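Local atomic coordinates of VP5 (Halorubrum pleomorphic virus 2, PDB entry 6QGI), a protein that probably mediates fusion of the viral envelope with the membrane of the archaeal host cell. Residues Ser464-Pro467 against Ser471-Ile474; Ser265-Pro270 against Glu477-Leu482; Thr75-Ala80 against Ser244-Trp249. All blocks are in the same frame, centred on the assembly; numbering follows the deposited sequence.

How the interactions relate
All three contacts lie on one side of the chain's centre and adjoin the loop between strand 443-450 and helix 476-496, though interaction 1 alone is formed within it. Interactions 1 and 3 are largely buried, although interaction 1 has an exposed edge at Glu466 and Pro467; interaction 2 is only partly buried. Interaction 1 is polar, with side chains of the loop binding its own carbonyls. Interaction 2 is purely apolar, a loop against helix 476-496, and interaction 3 joins helices 66-86 and 225-253 through aliphatic groups and an indole. Interactions 1 and 3 share the Asn472 carbonyl, and the Trp479 ring of interaction 2 touches both of the others.

Interaction 1: Ser464-Pro467 against Ser471-Ile474; sequences SSEP and SNYI
Tyr473 reaches back along the loop and donates its hydroxyl to the main-chain carbonyl of Glu466, with OH and O 2.6 Å apart. The donor is tilted only 16° from the carbonyl plane, and the same oxygen lies in the plane of the phenol ring, at its edge, 3.3 Å from CE2 of Tyr473. The side chain comes to this place with CG anti to its own carbonyl carbon, from a residue of left-handed backbone conformation. One step along, the amide of Asn472 approaches Pro467: ND2 is 2.6 Å from O, but the bond is bent (122° at the hydrogen) and weak. The other end of this amide, OD1, takes a hydrogen from the backbone N of Thr469, which probably sets the rotation of the group. This buried half is close-knit, for the Tyr473 ring also stacks on His468 and touches Leu482, and Ser465 OG is bonded to Gln485. The outer half is looser. Here the extended, exposed side chain of Glu466 and that of Asn472 run by each other head to tail, carboxylate and amide planes 40° apart, with OE2 of Glu466 staying 3.8 Å from ND2 of Asn472. Pro467, also exposed, joins mainly through its carbonyl. The arrangement is that of an irregular loop closed on itself by side-chain to main-chain hydrogen bonds, here in the connection from strand 443-450 to helix 476-496.

Interaction 2: Ser265-Pro270 against Glu477-Leu482; sequences SDLVTP and EEWDQL
Leu267 lies in a loop that leads into Pro270, the start of helix 270-279, and passes beside helix 476-496, the nearest CA atoms being those of Leu267 and Asp480 at 8.3 Å and of Pro270 and Leu482 at 8.4 Å. Side chains bridge this gap by apolar contact alone. Leu267, with CG anti to the backbone N (chi1 160°), extends one methyl, CD2, to the benzene part of the Trp479 indole, 3.6 Å from CE3; the two side chains cross at about a right angle, and the methyl meets the ring obliquely. Leu482 likewise sends CD2 onto the pyrrolidine ring of Pro270, where CD is 3.9 Å away and CG equally far. The indole, edge-to-face with the Tyr473 ring, is held at its polar end by the bond from NE1 to the carbonyl of Tyr473, which probably steadies it. Thr269, the N-cap residue of helix 270-279, caps the backbone N of Glu272 through OG1. Further along helix 476-496, Leu267 touches Glu483 and Pro270 touches Asn486. Trp479 also packs on Lys78 and Ile82, and Thr269 on Asp76 and Ile79, which places helix 66-86 beside both the start of helix 270-279 and the last modelled helix, 476-496.

Interaction 3: Thr75-Ala80 against Ser244-Trp249; sequences TDAKIA and SGISTW
Lys78 lays its aliphatic chain over one face of the Trp249 indole. Extended beyond CG, the chain carries its methylenes across the ring system: CG stands 3.7 Å above the plane, over its centre, and CE is 3.6 Å from the centroid of the five-membered ring, 18° off the normal, a CH-pi contact. CE also comes within 3.4 Å of NE1 of Trp249. The indole is presented to the lysine by its first torsion, which carries CG anti to the backbone N (chi1 -172°). Both polar ends turn to the loop between strand 443-450 and helix 476-496: NE1 of Trp249 bonds to the carbonyl of Asn472, while NZ of Lys78 reaches that same oxygen, the carbonyl of Thr469 and ND1 of His468. The ammonium of this buried lysine thus has several acceptors, which probably offset the cost of burying its charge. The two segments are parts of long helices, 66-86 and 225-253, that run in the same general N-to-C direction in the helical region of the envelope protein N-terminal family; their local axes cross at -31° and come no closer than 10.9 Å. Ile246 packs next to the indole, against Lys78 and Ala77. With CG1 anti to the backbone N, it places CD1 3.7 Å from CG of Lys78 and 3.8 Å from CB of Ala77; the bonds to CB of both Ala77 and Ile246 point toward the opposing segment. Helix 91-133 covers the flank, with Val102 on Ala77 and Ala98 on Ile246. Within helix 244-249, Thr248 folds OG1 back to the carbonyl O of Ser244 at 2.9 Å; OG1 and the backbone N of Thr248 reach that oxygen from opposite faces of its plane. Ala81 and Ile82 of helix 66-86 and Ile474 of the loop also touch Trp249.

Interaction 1: Ser464-Pro467 against Ser471-Ile474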
loop_
_atom_site.group_PDB
_atom_site.type_symbol
_atom_site.label_atom_id
_atom_site.label_comp_id
_atom_site.label_asym_id
_atom_site.label_seq_id
_atom_site.Cartn_x
_atom_site.Cartn_y
_atom_site.Cartn_z
ATOM N N SER A 464 -1.585 -13.951 15.599
ATOM C CA SER A 464 -2.718 -13.045 15.497
ATOM C C SER A 464 -3.698 -13.378 16.611
ATOM O O SER A 464 -3.684 -14.498 17.128
ATOM C CB SER A 464 -3.383 -13.132 14.120
ATOM O OG SER A 464 -4.212 -14.273 13.957
ATOM N N SER A 465 -4.526 -12.406 17.001
ATOM C CA SER A 465 -5.571 -12.613 17.999
ATOM C C SER A 465 -6.722 -13.358 17.342
ATOM O O SER A 465 -6.852 -13.319 16.115
ATOM C CB SER A 465 -6.042 -11.278 18.572
ATOM O OG SER A 465 -4.995 -10.619 19.265
ATOM N N GLU A 466 -7.536 -14.059 18.142
ATOM C CA GLU A 466 -8.686 -14.811 17.639
ATOM C C GLU A 466 -9.627 -13.858 16.890
ATOM O O GLU A 466 -9.965 -12.802 17.419
ATOM C CB GLU A 466 -9.407 -15.514 18.788
ATOM C CG GLU A 466 -10.490 -16.473 18.330
ATOM C CD GLU A 466 -11.130 -17.278 19.442
ATOM O OE1 GLU A 466 -10.396 -17.968 20.185
ATOM O OE2 GLU A 466 -12.377 -17.230 19.559
ATOM N N PRO A 467 -9.993 -14.140 15.630
ATOM C CA PRO A 467 -10.863 -13.207 14.903
ATOM C C PRO A 467 -12.273 -13.251 15.466
ATOM O O PRO A 467 -12.656 -14.264 16.034
ATOM C CB PRO A 467 -10.799 -13.720 13.459
ATOM C CG PRO A 467 -9.667 -14.709 13.439
ATOM C CD PRO A 467 -9.678 -15.304 14.790
ATOM N N SER A 471 -20.555 -15.432 17.761
ATOM C CA SER A 471 -20.662 -16.145 19.043
ATOM C C SER A 471 -19.430 -15.971 19.964
ATOM O O SER A 471 -19.483 -16.425 21.108
ATOM C CB SER A 471 -20.925 -17.628 18.805
ATOM O OG SER A 471 -19.885 -18.224 18.049
ATOM N N ASN A 472 -18.347 -15.312 19.502
ATOM C CA ASN A 472 -17.150 -15.182 20.341
ATOM C C ASN A 472 -17.053 -13.824 21.084
ATOM O O ASN A 472 -17.908 -12.954 20.906
ATOM C CB ASN A 472 -15.874 -15.445 19.530
ATOM C CG ASN A 472 -15.620 -14.528 18.384
ATOM O OD1 ASN A 472 -16.239 -13.486 18.244
ATOM N ND2 ASN A 472 -14.708 -14.933 17.548
ATOM N N TYR A 473 -15.996 -13.676 21.936
ATOM C CA TYR A 473 -15.675 -12.518 22.795
ATOM C C TYR A 473 -16.859 -12.214 23.719
ATOM O O TYR A 473 -17.363 -11.089 23.798
ATOM C CB TYR A 473 -15.224 -11.310 21.959
ATOM C CG TYR A 473 -13.838 -11.502 21.388
ATOM C CD1 TYR A 473 -12.710 -11.123 22.109
ATOM C CD2 TYR A 473 -13.646 -12.108 20.150
ATOM C CE1 TYR A 473 -11.429 -11.332 21.607
ATOM C CE2 TYR A 473 -12.370 -12.274 19.613
ATOM C CZ TYR A 473 -11.263 -11.893 20.353
ATOM O OH TYR A 473 -9.996 -12.078 19.879
ATOM N N ILE A 474 -17.291 -13.270 24.423
ATOM C CA ILE A 474 -18.405 -13.277 25.364
ATOM C C ILE A 474 -17.874 -13.526 26.786
ATOM O O ILE A 474 -18.662 -13.607 27.731
ATOM C CB ILE A 474 -19.477 -14.321 24.932
ATOM C CG1 ILE A 474 -18.911 -15.772 24.926
ATOM C CG2 ILE A 474 -20.072 -13.944 23.564
ATOM C CD1 ILE A 474 -19.968 -16.907 24.968
#

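Interaction 2: Ser265-Pro270 against Glu477-Leu482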
loop_
_atom_site.group_PDB
_atom_site.type_symbol
_atom_site.label_atom_id
_atom_site.label_comp_id
_atom_site.label_asym_id
_atom_site.label_seq_id
_atom_site.Cartn_x
_atom_site.Cartn_y
_atom_site.Cartn_z
ATOM N N SER A 265 -14.560 -1.116 29.389
ATOM C CA SER A 265 -14.593 0.349 29.351
ATOM C C SER A 265 -13.174 0.920 29.451
ATOM O O SER A 265 -12.865 1.920 28.807
ATOM C CB SER A 265 -15.457 0.892 30.487
ATOM O OG SER A 265 -16.686 0.192 30.594
ATOM N N ASP A 266 -12.320 0.264 30.256
ATOM C CA ASP A 266 -10.923 0.615 30.532
ATOM C C ASP A 266 -9.969 0.141 29.411
ATOM O O ASP A 266 -8.824 0.595 29.351
ATOM C CB ASP A 266 -10.516 -0.024 31.880
ATOM C CG ASP A 266 -9.217 0.466 32.493
ATOM O OD1 ASP A 266 -9.165 1.643 32.916
ATOM O OD2 ASP A 266 -8.261 -0.337 32.581
ATOM N N LEU A 267 -10.447 -0.765 28.532
ATOM C CA LEU A 267 -9.676 -1.365 27.442
ATOM C C LEU A 267 -9.438 -0.360 26.294
ATOM O O LEU A 267 -10.357 0.342 25.861
ATOM C CB LEU A 267 -10.390 -2.661 26.956
ATOM C CG LEU A 267 -10.098 -3.283 25.559
ATOM C CD1 LEU A 267 -8.683 -3.728 25.408
ATOM C CD2 LEU A 267 -10.947 -4.498 25.325
ATOM N N VAL A 268 -8.170 -0.289 25.844
ATOM C CA VAL A 268 -7.707 0.544 24.732
ATOM C C VAL A 268 -7.587 -0.395 23.530
ATOM O O VAL A 268 -6.745 -1.302 23.538
ATOM C CB VAL A 268 -6.389 1.314 25.044
ATOM C CG1 VAL A 268 -5.981 2.208 23.876
ATOM C CG2 VAL A 268 -6.509 2.133 26.327
ATOM N N THR A 269 -8.484 -0.216 22.538
ATOM C CA THR A 269 -8.606 -1.055 21.339
ATOM C C THR A 269 -7.328 -1.035 20.475
ATOM O O THR A 269 -6.638 -0.009 20.452
ATOM C CB THR A 269 -9.834 -0.641 20.486
ATOM O OG1 THR A 269 -9.579 0.569 19.768
ATOM C CG2 THR A 269 -11.112 -0.525 21.291
ATOM N N PRO A 270 -7.023 -2.131 19.722
ATOM C CA PRO A 270 -5.844 -2.113 18.834
ATOM C C PRO A 270 -5.885 -0.926 17.868
ATOM O O PRO A 270 -4.852 -0.300 17.626
ATOM C CB PRO A 270 -5.944 -3.448 18.091
ATOM C CG PRO A 270 -6.728 -4.320 18.994
ATOM C CD PRO A 270 -7.741 -3.419 19.617
ATOM N N GLU A 477 -11.711 -13.220 29.771
ATOM C CA GLU A 477 -10.434 -13.828 29.387
ATOM C C GLU A 477 -10.111 -13.513 27.919
ATOM O O GLU A 477 -9.011 -13.036 27.631
ATOM C CB GLU A 477 -10.478 -15.348 29.632
ATOM C CG GLU A 477 -9.133 -16.049 29.486
ATOM C CD GLU A 477 -9.122 -17.562 29.634
ATOM O OE1 GLU A 477 -10.212 -18.182 29.657
ATOM O OE2 GLU A 477 -8.011 -18.132 29.718
ATOM N N GLU A 478 -11.098 -13.727 27.015
ATOM C CA GLU A 478 -11.019 -13.465 25.572
ATOM C C GLU A 478 -10.630 -12.014 25.283
ATOM O O GLU A 478 -9.725 -11.778 24.482
ATOM C CB GLU A 478 -12.365 -13.778 24.897
ATOM C CG GLU A 478 -12.643 -15.257 24.695
ATOM C CD GLU A 478 -13.997 -15.533 24.071
ATOM O OE1 GLU A 478 -14.066 -15.615 22.824
ATOM O OE2 GLU A 478 -14.990 -15.658 24.823
ATOM N N TRP A 479 -11.299 -11.053 25.953
ATOM C CA TRP A 479 -11.073 -9.614 25.805
ATOM C C TRP A 479 -9.733 -9.159 26.393
ATOM O O TRP A 479 -9.095 -8.276 25.815
ATOM C CB TRP A 479 -12.216 -8.832 26.446
ATOM C CG TRP A 479 -13.437 -8.776 25.584
ATOM C CD1 TRP A 479 -14.597 -9.468 25.761
ATOM C CD2 TRP A 479 -13.604 -8.011 24.383
ATOM N NE1 TRP A 479 -15.492 -9.156 24.765
ATOM C CE2 TRP A 479 -14.907 -8.266 23.902
ATOM C CE3 TRP A 479 -12.778 -7.122 23.667
ATOM C CZ2 TRP A 479 -15.407 -7.663 22.740
ATOM C CZ3 TRP A 479 -13.279 -6.514 22.525
ATOM C CH2 TRP A 479 -14.581 -6.780 22.075
ATOM N N ASP A 480 -9.317 -9.754 27.535
ATOM C CA ASP A 480 -8.044 -9.471 28.206
ATOM C C ASP A 480 -6.871 -9.974 27.342
ATOM O O ASP A 480 -5.840 -9.299 27.246
ATOM C CB ASP A 480 -8.006 -10.110 29.613
ATOM C CG ASP A 480 -8.940 -9.501 30.659
ATOM O OD1 ASP A 480 -9.518 -8.420 30.393
ATOM O OD2 ASP A 480 -9.081 -10.099 31.751
ATOM N N GLN A 481 -7.061 -11.143 26.691
ATOM C CA GLN A 481 -6.089 -11.769 25.795
ATOM C C GLN A 481 -5.904 -10.922 24.535
ATOM O O GLN A 481 -4.768 -10.772 24.083
ATOM C CB GLN A 481 -6.524 -13.194 25.424
ATOM C CG GLN A 481 -5.350 -14.125 25.123
ATOM C CD GLN A 481 -5.747 -15.449 24.507
ATOM O OE1 GLN A 481 -6.903 -15.685 24.126
ATOM N NE2 GLN A 481 -4.781 -16.347 24.381
ATOM N N LEU A 482 -7.010 -10.350 23.987
ATOM C CA LEU A 482 -6.984 -9.467 22.812
ATOM C C LEU A 482 -6.080 -8.272 23.127
ATOM O O LEU A 482 -5.145 -7.990 22.374
ATOM C CB LEU A 482 -8.420 -9.007 22.437
ATOM C CG LEU A 482 -8.582 -8.124 21.174
ATOM C CD1 LEU A 482 -9.817 -8.499 20.393
ATOM C CD2 LEU A 482 -8.649 -6.646 21.529
#

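Interaction 3: Thr75-Ala80 against Ser244-Trp249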
loop_
_atom_site.group_PDB
_atom_site.type_symbol
_atom_site.label_atom_id
_atom_site.label_comp_id
_atom_site.label_asym_id
_atom_site.label_seq_id
_atom_site.Cartn_x
_atom_site.Cartn_y
_atom_site.Cartn_z
ATOM N N THR A 75 -14.866 -5.396 17.214
ATOM C CA THR A 75 -14.283 -4.957 18.490
ATOM C C THR A 75 -15.052 -3.728 19.029
ATOM O O THR A 75 -15.505 -3.767 20.169
ATOM C CB THR A 75 -12.769 -4.689 18.336
ATOM O OG1 THR A 75 -12.112 -5.896 17.947
ATOM C CG2 THR A 75 -12.127 -4.170 19.614
ATOM N N ASP A 76 -15.246 -2.683 18.194
ATOM C CA ASP A 76 -15.947 -1.442 18.552
ATOM C C ASP A 76 -17.434 -1.661 18.788
ATOM O O ASP A 76 -18.009 -1.027 19.673
ATOM C CB ASP A 76 -15.768 -0.380 17.454
ATOM C CG ASP A 76 -14.381 0.229 17.338
ATOM O OD1 ASP A 76 -13.556 0.020 18.259
ATOM O OD2 ASP A 76 -14.125 0.926 16.334
ATOM N N ALA A 77 -18.060 -2.526 17.973
ATOM C CA ALA A 77 -19.479 -2.862 18.051
ATOM C C ALA A 77 -19.785 -3.636 19.327
ATOM O O ALA A 77 -20.744 -3.291 20.021
ATOM C CB ALA A 77 -19.888 -3.674 16.836
ATOM N N LYS A 78 -18.962 -4.662 19.650
ATOM C CA LYS A 78 -19.123 -5.486 20.850
ATOM C C LYS A 78 -18.894 -4.664 22.120
ATOM O O LYS A 78 -19.700 -4.788 23.041
ATOM C CB LYS A 78 -18.211 -6.718 20.827
ATOM C CG LYS A 78 -18.710 -7.799 19.873
ATOM C CD LYS A 78 -17.811 -9.019 19.824
ATOM C CE LYS A 78 -18.241 -9.926 18.703
ATOM N NZ LYS A 78 -17.386 -11.126 18.635
ATOM N N ILE A 79 -17.848 -3.788 22.150
ATOM C CA ILE A 79 -17.536 -2.931 23.308
ATOM C C ILE A 79 -18.743 -2.030 23.625
ATOM O O ILE A 79 -19.205 -2.033 24.769
ATOM C CB ILE A 79 -16.215 -2.128 23.124
ATOM C CG1 ILE A 79 -15.005 -3.068 23.282
ATOM C CG2 ILE A 79 -16.108 -0.952 24.121
ATOM C CD1 ILE A 79 -13.744 -2.578 22.687
ATOM N N ALA A 80 -19.283 -1.325 22.606
ATOM C CA ALA A 80 -20.451 -0.445 22.739
ATOM C C ALA A 80 -21.695 -1.223 23.178
ATOM O O ALA A 80 -22.484 -0.703 23.967
ATOM C CB ALA A 80 -20.722 0.263 21.428
ATOM N N SER A 244 -25.432 -7.989 10.327
ATOM C CA SER A 244 -26.218 -9.209 10.539
ATOM C C SER A 244 -25.633 -10.052 11.673
ATOM O O SER A 244 -26.382 -10.640 12.458
ATOM C CB SER A 244 -26.280 -10.037 9.257
ATOM O OG SER A 244 -26.710 -9.253 8.155
ATOM N N GLY A 245 -24.303 -10.089 11.739
ATOM C CA GLY A 245 -23.547 -10.825 12.743
ATOM C C GLY A 245 -23.650 -10.238 14.135
ATOM O O GLY A 245 -23.768 -10.993 15.101
ATOM N N ILE A 246 -23.621 -8.894 14.257
ATOM C CA ILE A 246 -23.735 -8.231 15.557
ATOM C C ILE A 246 -25.189 -8.354 16.055
ATOM O O ILE A 246 -25.383 -8.514 17.258
ATOM C CB ILE A 246 -23.176 -6.770 15.593
ATOM C CG1 ILE A 246 -22.812 -6.332 17.032
ATOM C CG2 ILE A 246 -24.079 -5.737 14.896
ATOM C CD1 ILE A 246 -21.578 -6.962 17.623
ATOM N N SER A 247 -26.184 -8.384 15.132
ATOM C CA SER A 247 -27.603 -8.581 15.465
ATOM C C SER A 247 -27.818 -9.982 16.041
ATOM O O SER A 247 -28.688 -10.171 16.894
ATOM C CB SER A 247 -28.487 -8.366 14.241
ATOM O OG SER A 247 -29.859 -8.361 14.602
ATOM N N THR A 248 -27.006 -10.956 15.574
ATOM C CA THR A 248 -27.006 -12.343 16.036
ATOM C C THR A 248 -26.245 -12.393 17.370
ATOM O O THR A 248 -26.728 -13.010 18.314
ATOM C CB THR A 248 -26.415 -13.271 14.952
ATOM O OG1 THR A 248 -27.175 -13.126 13.750
ATOM C CG2 THR A 248 -26.398 -14.740 15.371
ATOM N N TRP A 249 -25.080 -11.710 17.450
ATOM C CA TRP A 249 -24.225 -11.641 18.642
ATOM C C TRP A 249 -24.986 -11.068 19.840
ATOM O O TRP A 249 -24.905 -11.640 20.922
ATOM C CB TRP A 249 -22.943 -10.827 18.371
ATOM C CG TRP A 249 -21.952 -10.899 19.497
ATOM C CD1 TRP A 249 -20.996 -11.850 19.683
ATOM C CD2 TRP A 249 -21.853 -10.006 20.615
ATOM N NE1 TRP A 249 -20.319 -11.620 20.854
ATOM C CE2 TRP A 249 -20.805 -10.478 21.434
ATOM C CE3 TRP A 249 -22.548 -8.846 21.005
ATOM C CZ2 TRP A 249 -20.432 -9.834 22.619
ATOM C CZ3 TRP A 249 -22.176 -8.209 22.177
ATOM C CH2 TRP A 249 -21.135 -8.706 22.974
#